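PDB 1WWP: nucleotidyltransferase from Thermus thermophilus HB8, which is of unknown exact function but probably serves as a small, all-helical substrate-binding protein of the nucleotidyltransferase family. Local coordinates for residues 49-54 and 63-68; 36-41 and 57-62. One frame throughout, in Å; residues are numbered along the deposited sequence.

Interaction 1 of 2, residues 49-54 and 63-68; sequences EGLEGA and AREVGL
Glu49 and Val66 bring the two backbones within 8.0 Å, CA to CA, and the gap widens to 9.1 Å between the CA atoms of Leu51 and Ala63. Each segment carries a glycine at the point where a helix gives way. Gly50, with positive phi, turns the chain out of its helix and into the extended run that doubles back through Leu51 to Gly53. Gly67, at phi 100°, closes a Schellman motif: its N bonds to Arg64 O at 3.0 Å, and a weaker bond joins Leu68 N to Ala63 O. The positive phi of Gly67 suits a residue without a side chain.

With the backbones this far apart, side chains make the contact, and one methyl does most of the work. Val66 CG2 sits against the folded chain of Glu49, 3.8 Å from Glu49 CG and 3.6 Å from Glu49 OE1. The bend at chi2 of Glu49 (-51°) curls its carboxylate along the valine instead of letting the chain run straight on. Leu51 reaches the same methyl with its CD1 branch, 3.9 Å from Val66 CG2, the two side chains passing in opposite directions. That CD1 also comes 4.1 Å from Glu65 OE2, a loose approach of a methyl to a carboxylate. The patch is small, 163 Å² in all, and lies at the surface.

Around it, a backbone hydrogen bond links Leu51 to Leu45, and Gly53 O accepts a hydrogen bond from Gln42 NE2, which ties the loop to helix 20-49. Leu68 rests on Tyr44 of that helix, while Arg64 reaches Asp71 and Ala74 of helix 71-86. The contact thus joins the loop after helix 20-49 to the C-terminal end of helix 56-66.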
ATOM      1  N   GLU A  49       2.192  20.176  21.752  1.00 28.80           N
ATOM      2  CA  GLU A  49       3.149  19.751  22.790  1.00 29.89           C
ATOM      3  C   GLU A  49       4.574  20.287  22.591  1.00 32.68           C
ATOM      4  O   GLU A  49       5.340  20.379  23.549  1.00 28.72           O
ATOM      5  CB  GLU A  49       3.213  18.218  22.853  1.00 26.91           C
ATOM      6  CG  GLU A  49       1.874  17.527  23.037  1.00 36.91           C
ATOM      7  CD  GLU A  49       1.071  18.084  24.204  1.00 46.96           C
ATOM      8  OE1 GLU A  49       1.665  18.387  25.270  1.00 36.61           O
ATOM      9  OE2 GLU A  49      -0.169  18.203  24.057  1.00 56.36           O
ATOM     10  N   GLY A  50       4.916  20.610  21.344  1.00 33.87           N
ATOM     11  CA  GLY A  50       6.237  21.110  21.033  1.00 35.04           C
ATOM     12  C   GLY A  50       7.179  19.927  20.924  1.00 41.92           C
ATOM     13  O   GLY A  50       8.392  20.062  21.091  1.00 32.59           O
ATOM     14  N   LEU A  51       6.602  18.752  20.683  1.00 37.69           N
ATOM     15  CA  LEU A  51       7.385  17.541  20.533  1.00 39.65           C
ATOM     16  C   LEU A  51       7.444  17.165  19.059  1.00 35.48           C
ATOM     17  O   LEU A  51       6.424  17.123  18.375  1.00 36.46           O
ATOM     18  CB  LEU A  51       6.774  16.396  21.348  1.00 40.22           C
ATOM     19  CG  LEU A  51       6.761  16.542  22.874  1.00 40.23           C
ATOM     20  CD1 LEU A  51       6.086  15.317  23.489  1.00 33.79           C
ATOM     21  CD2 LEU A  51       8.184  16.682  23.397  1.00 42.29           C
ATOM     22  N   GLU A  52       8.644  16.876  18.574  1.00 29.51           N
ATOM     23  CA  GLU A  52       8.839  16.528  17.177  1.00 35.83           C
ATOM     24  C   GLU A  52       9.184  15.055  16.938  1.00 40.56           C
ATOM     25  O   GLU A  52      10.165  14.532  17.480  1.00 41.65           O
ATOM     26  CB  GLU A  52       9.959  17.389  16.607  1.00 42.38           C
ATOM     27  CG  GLU A  52       9.928  18.828  17.077  1.00 44.75           C
ATOM     28  CD  GLU A  52       9.132  19.715  16.153  1.00 49.87           C
ATOM     29  OE1 GLU A  52       8.862  19.284  15.010  1.00 45.84           O
ATOM     30  OE2 GLU A  52       8.793  20.849  16.565  1.00 50.62           O
ATOM     31  N   GLY A  53       8.379  14.392  16.115  1.00 41.56           N
ATOM     32  CA  GLY A  53       8.620  12.999  15.789  1.00 41.07           C
ATOM     33  C   GLY A  53       8.721  12.919  14.283  1.00 46.62           C
ATOM     34  O   GLY A  53       7.946  13.576  13.585  1.00 46.51           O
ATOM     35  N   ALA A  54       9.663  12.129  13.767  1.00 46.37           N
ATOM     36  CA  ALA A  54       9.835  12.016  12.320  1.00 43.88           C
ATOM     37  C   ALA A  54       9.127  10.810  11.696  1.00 42.65           C
ATOM     38  O   ALA A  54       8.549  10.909  10.613  1.00 46.30           O
ATOM     39  CB  ALA A  54      11.322  11.965  11.988  1.00 39.56           C
ATOM     40  N   ALA A  63       3.470  10.167  21.477  1.00 30.90           N
ATOM     41  CA  ALA A  63       2.057  10.218  21.828  1.00 32.65           C
ATOM     42  C   ALA A  63       1.867   9.488  23.168  1.00 36.24           C
ATOM     43  O   ALA A  63       1.096   9.922  24.018  1.00 39.47           O
ATOM     44  CB  ALA A  63       1.219   9.555  20.731  1.00 27.95           C
ATOM     45  N   ARG A  64       2.585   8.384  23.355  1.00 39.48           N
ATOM     46  CA  ARG A  64       2.488   7.617  24.593  1.00 37.66           C
ATOM     47  C   ARG A  64       3.005   8.392  25.791  1.00 40.33           C
ATOM     48  O   ARG A  64       2.337   8.476  26.818  1.00 36.13           O
ATOM     49  CB  ARG A  64       3.284   6.314  24.498  1.00 38.22           C
ATOM     50  CG  ARG A  64       3.320   5.543  25.829  1.00 46.06           C
ATOM     51  CD  ARG A  64       4.200   4.303  25.748  1.00 45.93           C
ATOM     52  NE  ARG A  64       5.605   4.660  25.574  1.00 49.73           N
ATOM     53  CZ  ARG A  64       6.408   4.095  24.681  1.00 54.24           C
ATOM     54  NH1 ARG A  64       5.941   3.143  23.882  1.00 58.84           N
ATOM     55  NH2 ARG A  64       7.670   4.494  24.573  1.00 50.37           N
ATOM     56  N   GLU A  65       4.199   8.962  25.672  1.00 37.80           N
ATOM     57  CA  GLU A  65       4.733   9.687  26.809  1.00 42.70           C
ATOM     58  C   GLU A  65       3.889  10.895  27.209  1.00 39.04           C
ATOM     59  O   GLU A  65       3.810  11.245  28.388  1.00 37.03           O
ATOM     60  CB  GLU A  65       6.194  10.104  26.559  1.00 48.79           C
ATOM     61  CG  GLU A  65       6.450  10.871  25.278  1.00 66.04           C
ATOM     62  CD  GLU A  65       7.942  11.076  25.009  1.00 75.12           C
ATOM     63  OE1 GLU A  65       8.663  10.068  24.826  1.00 76.26           O
ATOM     64  OE2 GLU A  65       8.399  12.241  24.987  1.00 79.26           O
ATOM     65  N   VAL A  66       3.254  11.535  26.234  1.00 42.36           N
ATOM     66  CA  VAL A  66       2.450  12.705  26.529  1.00 41.74           C
ATOM     67  C   VAL A  66       1.080  12.315  27.074  1.00 47.29           C
ATOM     68  O   VAL A  66       0.335  13.137  27.601  1.00 53.03           O
ATOM     69  CB  VAL A  66       2.367  13.607  25.270  1.00 40.77           C
ATOM     70  CG1 VAL A  66       0.957  13.704  24.729  1.00 38.76           C
ATOM     71  CG2 VAL A  66       2.897  14.974  25.630  1.00 42.40           C
ATOM     72  N   GLY A  67       0.766  11.035  26.953  1.00 47.97           N
ATOM     73  CA  GLY A  67      -0.492  10.540  27.469  1.00 51.25           C
ATOM     74  C   GLY A  67      -1.596  10.353  26.449  1.00 55.59           C
ATOM     75  O   GLY A  67      -2.658   9.825  26.786  1.00 53.87           O
ATOM     76  N   LEU A  68      -1.358  10.777  25.209  1.00 56.91           N
ATOM     77  CA  LEU A  68      -2.352  10.650  24.147  1.00 55.55           C
ATOM     78  C   LEU A  68      -2.691   9.192  23.900  1.00 53.16           C
ATOM     79  O   LEU A  68      -3.752   8.870  23.378  1.00 55.87           O
ATOM     80  CB  LEU A  68      -1.828  11.272  22.857  1.00 55.81           C
ATOM     81  CG  LEU A  68      -2.420  12.614  22.434  1.00 59.29           C
ATOM     82  CD1 LEU A  68      -2.293  13.636  23.550  1.00 62.42           C
ATOM     83  CD2 LEU A  68      -1.692  13.082  21.187  1.00 62.92           C
TER

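Interaction 2 of 2, residues 36-41 and 57-62; sequences AFWKAL and KGVIRL
Val59 puts its two methyls against two different residues of helix 20-49, Leu41 and Trp38. CG1 lies 3.7 Å from Leu41 CB, close to the root of that side chain, and 3.9 Å from Leu41 C, so it meets the backbone as well. CG2 comes in at the edge of the indole, near the ring plane, 3.9 Å from Trp38 CE3 and 4.1 Å from Trp38 CZ3. The valine and the tryptophan cross at about a right angle. With CG1 placed opposite its own backbone N (chi1 173°), Val59 forks across the two partners; the CA atoms of Leu41 and Val59, 7.0 Å apart, are the nearest pair between the two segments. Cutting this residue back to an alanine would probably open a gap between the helices and deprive both the indole edge and the Leu41 backbone of their packing partner.

The rotation of Trp38 about its CA-CB bond (chi1 80°) brings the CE3 edge of the indole to Val59. Lys39 CE lies 3.2 Å above the plane of the Trp38 ring, offset toward its rim. Glu35 OE1 takes a hydrogen bond from Trp38 NE1, and the Phe34 ring meets the indole with the planes at about 45°. Farther out, Leu41 packs on Val113 of helix 93-116, and Ile60 lies on Ala77 and Val81 of helix 71-86.

All three touching residues are buried, and the joint between them is purely apolar. This is the interior packing of an all-helical bundle, here between helices 20-49 and 56-66, which are consecutive in the chain; such a bundle is consistent with the family's kinship to the C-terminal domains of kanamycin nucleotidyltransferases.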
ATOM      1  N   ALA A  36      -2.703   8.978   7.164  1.00 36.28           N
ATOM      2  CA  ALA A  36      -3.369  10.199   7.604  1.00 38.88           C
ATOM      3  C   ALA A  36      -3.398  10.238   9.121  1.00 36.54           C
ATOM      4  O   ALA A  36      -3.328  11.297   9.732  1.00 39.62           O
ATOM      5  CB  ALA A  36      -4.802  10.261   7.060  1.00 38.30           C
ATOM      6  N   PHE A  37      -3.495   9.071   9.738  1.00 39.14           N
ATOM      7  CA  PHE A  37      -3.544   9.025  11.186  1.00 34.03           C
ATOM      8  C   PHE A  37      -2.225   9.447  11.861  1.00 32.37           C
ATOM      9  O   PHE A  37      -2.228  10.309  12.725  1.00 28.06           O
ATOM     10  CB  PHE A  37      -3.934   7.626  11.653  1.00 30.14           C
ATOM     11  CG  PHE A  37      -3.944   7.477  13.136  1.00 29.92           C
ATOM     12  CD1 PHE A  37      -4.933   8.082  13.900  1.00 29.30           C
ATOM     13  CD2 PHE A  37      -2.930   6.766  13.782  1.00 30.22           C
ATOM     14  CE1 PHE A  37      -4.923   7.984  15.296  1.00 35.69           C
ATOM     15  CE2 PHE A  37      -2.905   6.663  15.171  1.00 34.00           C
ATOM     16  CZ  PHE A  37      -3.910   7.276  15.935  1.00 35.85           C
ATOM     17  N   TRP A  38      -1.094   8.867  11.472  1.00 33.09           N
ATOM     18  CA  TRP A  38       0.145   9.247  12.162  1.00 31.90           C
ATOM     19  C   TRP A  38       0.554  10.675  11.851  1.00 28.58           C
ATOM     20  O   TRP A  38       1.161  11.345  12.677  1.00 30.80           O
ATOM     21  CB  TRP A  38       1.276   8.250  11.870  1.00 26.89           C
ATOM     22  CG  TRP A  38       1.990   8.396  10.586  1.00 31.79           C
ATOM     23  CD1 TRP A  38       1.689   7.798   9.401  1.00 35.00           C
ATOM     24  CD2 TRP A  38       3.203   9.119  10.377  1.00 30.05           C
ATOM     25  NE1 TRP A  38       2.651   8.094   8.462  1.00 27.77           N
ATOM     26  CE2 TRP A  38       3.592   8.903   9.035  1.00 34.06           C
ATOM     27  CE3 TRP A  38       4.008   9.919  11.199  1.00 35.50           C
ATOM     28  CZ2 TRP A  38       4.746   9.464   8.493  1.00 31.94           C
ATOM     29  CZ3 TRP A  38       5.160  10.479  10.662  1.00 37.83           C
ATOM     30  CH2 TRP A  38       5.519  10.246   9.319  1.00 35.41           C
ATOM     31  N   LYS A  39       0.162  11.154  10.677  1.00 33.39           N
ATOM     32  CA  LYS A  39       0.448  12.529  10.289  1.00 35.75           C
ATOM     33  C   LYS A  39      -0.324  13.502  11.169  1.00 28.80           C
ATOM     34  O   LYS A  39       0.193  14.553  11.552  1.00 29.05           O
ATOM     35  CB  LYS A  39       0.098  12.752   8.815  1.00 38.75           C
ATOM     36  CG  LYS A  39       1.104  12.122   7.862  1.00 41.84           C
ATOM     37  CD  LYS A  39       2.468  12.682   8.161  1.00 51.44           C
ATOM     38  CE  LYS A  39       3.504  12.189   7.189  1.00 61.39           C
ATOM     39  NZ  LYS A  39       4.822  12.758   7.595  1.00 73.20           N
ATOM     40  N   ALA A  40      -1.559  13.159  11.510  1.00 26.67           N
ATOM     41  CA  ALA A  40      -2.355  14.047  12.361  1.00 25.57           C
ATOM     42  C   ALA A  40      -1.751  14.071  13.769  1.00 27.17           C
ATOM     43  O   ALA A  40      -1.715  15.110  14.436  1.00 29.46           O
ATOM     44  CB  ALA A  40      -3.836  13.570  12.410  1.00 31.40           C
ATOM     45  N   LEU A  41      -1.306  12.916  14.241  1.00 26.91           N
ATOM     46  CA  LEU A  41      -0.671  12.833  15.563  1.00 29.17           C
ATOM     47  C   LEU A  41       0.641  13.649  15.543  1.00 24.05           C
ATOM     48  O   LEU A  41       0.930  14.399  16.466  1.00 27.87           O
ATOM     49  CB  LEU A  41      -0.348  11.376  15.908  1.00 27.08           C
ATOM     50  CG  LEU A  41      -1.343  10.564  16.736  1.00 39.12           C
ATOM     51  CD1 LEU A  41      -0.757   9.171  17.017  1.00 40.75           C
ATOM     52  CD2 LEU A  41      -1.605  11.274  18.048  1.00 35.67           C
ATOM     53  N   LYS A  57       6.660   5.260  14.217  1.00 34.81           N
ATOM     54  CA  LYS A  57       6.996   4.702  15.531  1.00 36.36           C
ATOM     55  C   LYS A  57       7.435   5.754  16.543  1.00 33.27           C
ATOM     56  O   LYS A  57       7.092   5.683  17.719  1.00 38.78           O
ATOM     57  CB  LYS A  57       8.079   3.627  15.400  1.00 42.16           C
ATOM     58  CG  LYS A  57       7.524   2.229  15.111  1.00 47.20           C
ATOM     59  CD  LYS A  57       8.634   1.186  15.105  1.00 56.24           C
ATOM     60  CE  LYS A  57       8.084  -0.216  14.876  1.00 58.03           C
ATOM     61  NZ  LYS A  57       9.187  -1.223  14.741  1.00 62.12           N
ATOM     62  N   GLY A  58       8.196   6.734  16.088  1.00 35.42           N
ATOM     63  CA  GLY A  58       8.646   7.777  16.990  1.00 35.83           C
ATOM     64  C   GLY A  58       7.487   8.626  17.457  1.00 31.69           C
ATOM     65  O   GLY A  58       7.425   9.043  18.609  1.00 29.32           O
ATOM     66  N   VAL A  59       6.567   8.900  16.541  1.00 29.44           N
ATOM     67  CA  VAL A  59       5.403   9.709  16.881  1.00 34.91           C
ATOM     68  C   VAL A  59       4.533   8.956  17.886  1.00 26.93           C
ATOM     69  O   VAL A  59       4.023   9.511  18.853  1.00 33.38           O
ATOM     70  CB  VAL A  59       4.565  10.077  15.605  1.00 36.72           C
ATOM     71  CG1 VAL A  59       3.265  10.775  16.006  1.00 36.68           C
ATOM     72  CG2 VAL A  59       5.388  11.000  14.719  1.00 41.25           C
ATOM     73  N   ILE A  60       4.403   7.657  17.682  1.00 32.31           N
ATOM     74  CA  ILE A  60       3.583   6.881  18.605  1.00 36.78           C
ATOM     75  C   ILE A  60       4.226   6.907  20.023  1.00 31.38           C
ATOM     76  O   ILE A  60       3.527   7.085  21.038  1.00 30.20           O
ATOM     77  CB  ILE A  60       3.378   5.429  18.037  1.00 33.06           C
ATOM     78  CG1 ILE A  60       2.388   5.492  16.873  1.00 34.46           C
ATOM     79  CG2 ILE A  60       2.919   4.496  19.120  1.00 36.79           C
ATOM     80  CD1 ILE A  60       2.369   4.229  15.993  1.00 39.42           C
ATOM     81  N   ARG A  61       5.554   6.777  20.081  1.00 32.18           N
ATOM     82  CA  ARG A  61       6.269   6.794  21.367  1.00 36.56           C
ATOM     83  C   ARG A  61       6.060   8.133  22.071  1.00 32.73           C
ATOM     84  O   ARG A  61       5.885   8.196  23.279  1.00 33.45           O
ATOM     85  CB  ARG A  61       7.771   6.557  21.170  1.00 40.97           C
ATOM     86  CG  ARG A  61       8.086   5.309  20.380  1.00 48.44           C
ATOM     87  CD  ARG A  61       8.869   4.345  21.235  1.00 42.91           C
ATOM     88  NE  ARG A  61       9.254   3.142  20.517  1.00 47.30           N
ATOM     89  CZ  ARG A  61      10.032   3.120  19.441  1.00 48.04           C
ATOM     90  NH1 ARG A  61      10.528   4.246  18.936  1.00 48.35           N
ATOM     91  NH2 ARG A  61      10.303   1.956  18.874  1.00 40.08           N
ATOM     92  N   LEU A  62       6.080   9.230  21.315  1.00 35.63           N
ATOM     93  CA  LEU A  62       5.854  10.564  21.907  1.00 26.24           C
ATOM     94  C   LEU A  62       4.375  10.677  22.308  1.00 28.33           C
ATOM     95  O   LEU A  62       4.057  11.214  23.358  1.00 25.29           O
ATOM     96  CB  LEU A  62       6.224  11.679  20.906  1.00 31.17           C
ATOM     97  CG  LEU A  62       7.717  11.732  20.521  1.00 37.62           C
ATOM     98  CD1 LEU A  62       7.913  12.642  19.317  1.00 35.78           C
ATOM     99  CD2 LEU A  62       8.555  12.215  21.725  1.00 25.44           C
TER

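How the interactions relate
Interactions 1 and 2 share helix 56-66 and have centres 8 Å apart, but they differ in depth: the first is centred about 17 Å from the centre of the chain, the second about 10 Å. Their segments alternate in sequence. The returning loop of interaction 1 bridges the two helices of interaction 2 through two contacts: Ala54 O lies 3.4 Å from Trp38 CH2, and Leu62 CD1 packs 3.6 Å from Gly53 CA. On the other segment of interaction 1, Leu68 CD2 meets Leu41 CD2 at 3.6 Å. The two contacts therefore form one continuous packed region running from surface to core; no substrate site can be assigned to either contact from this geometry.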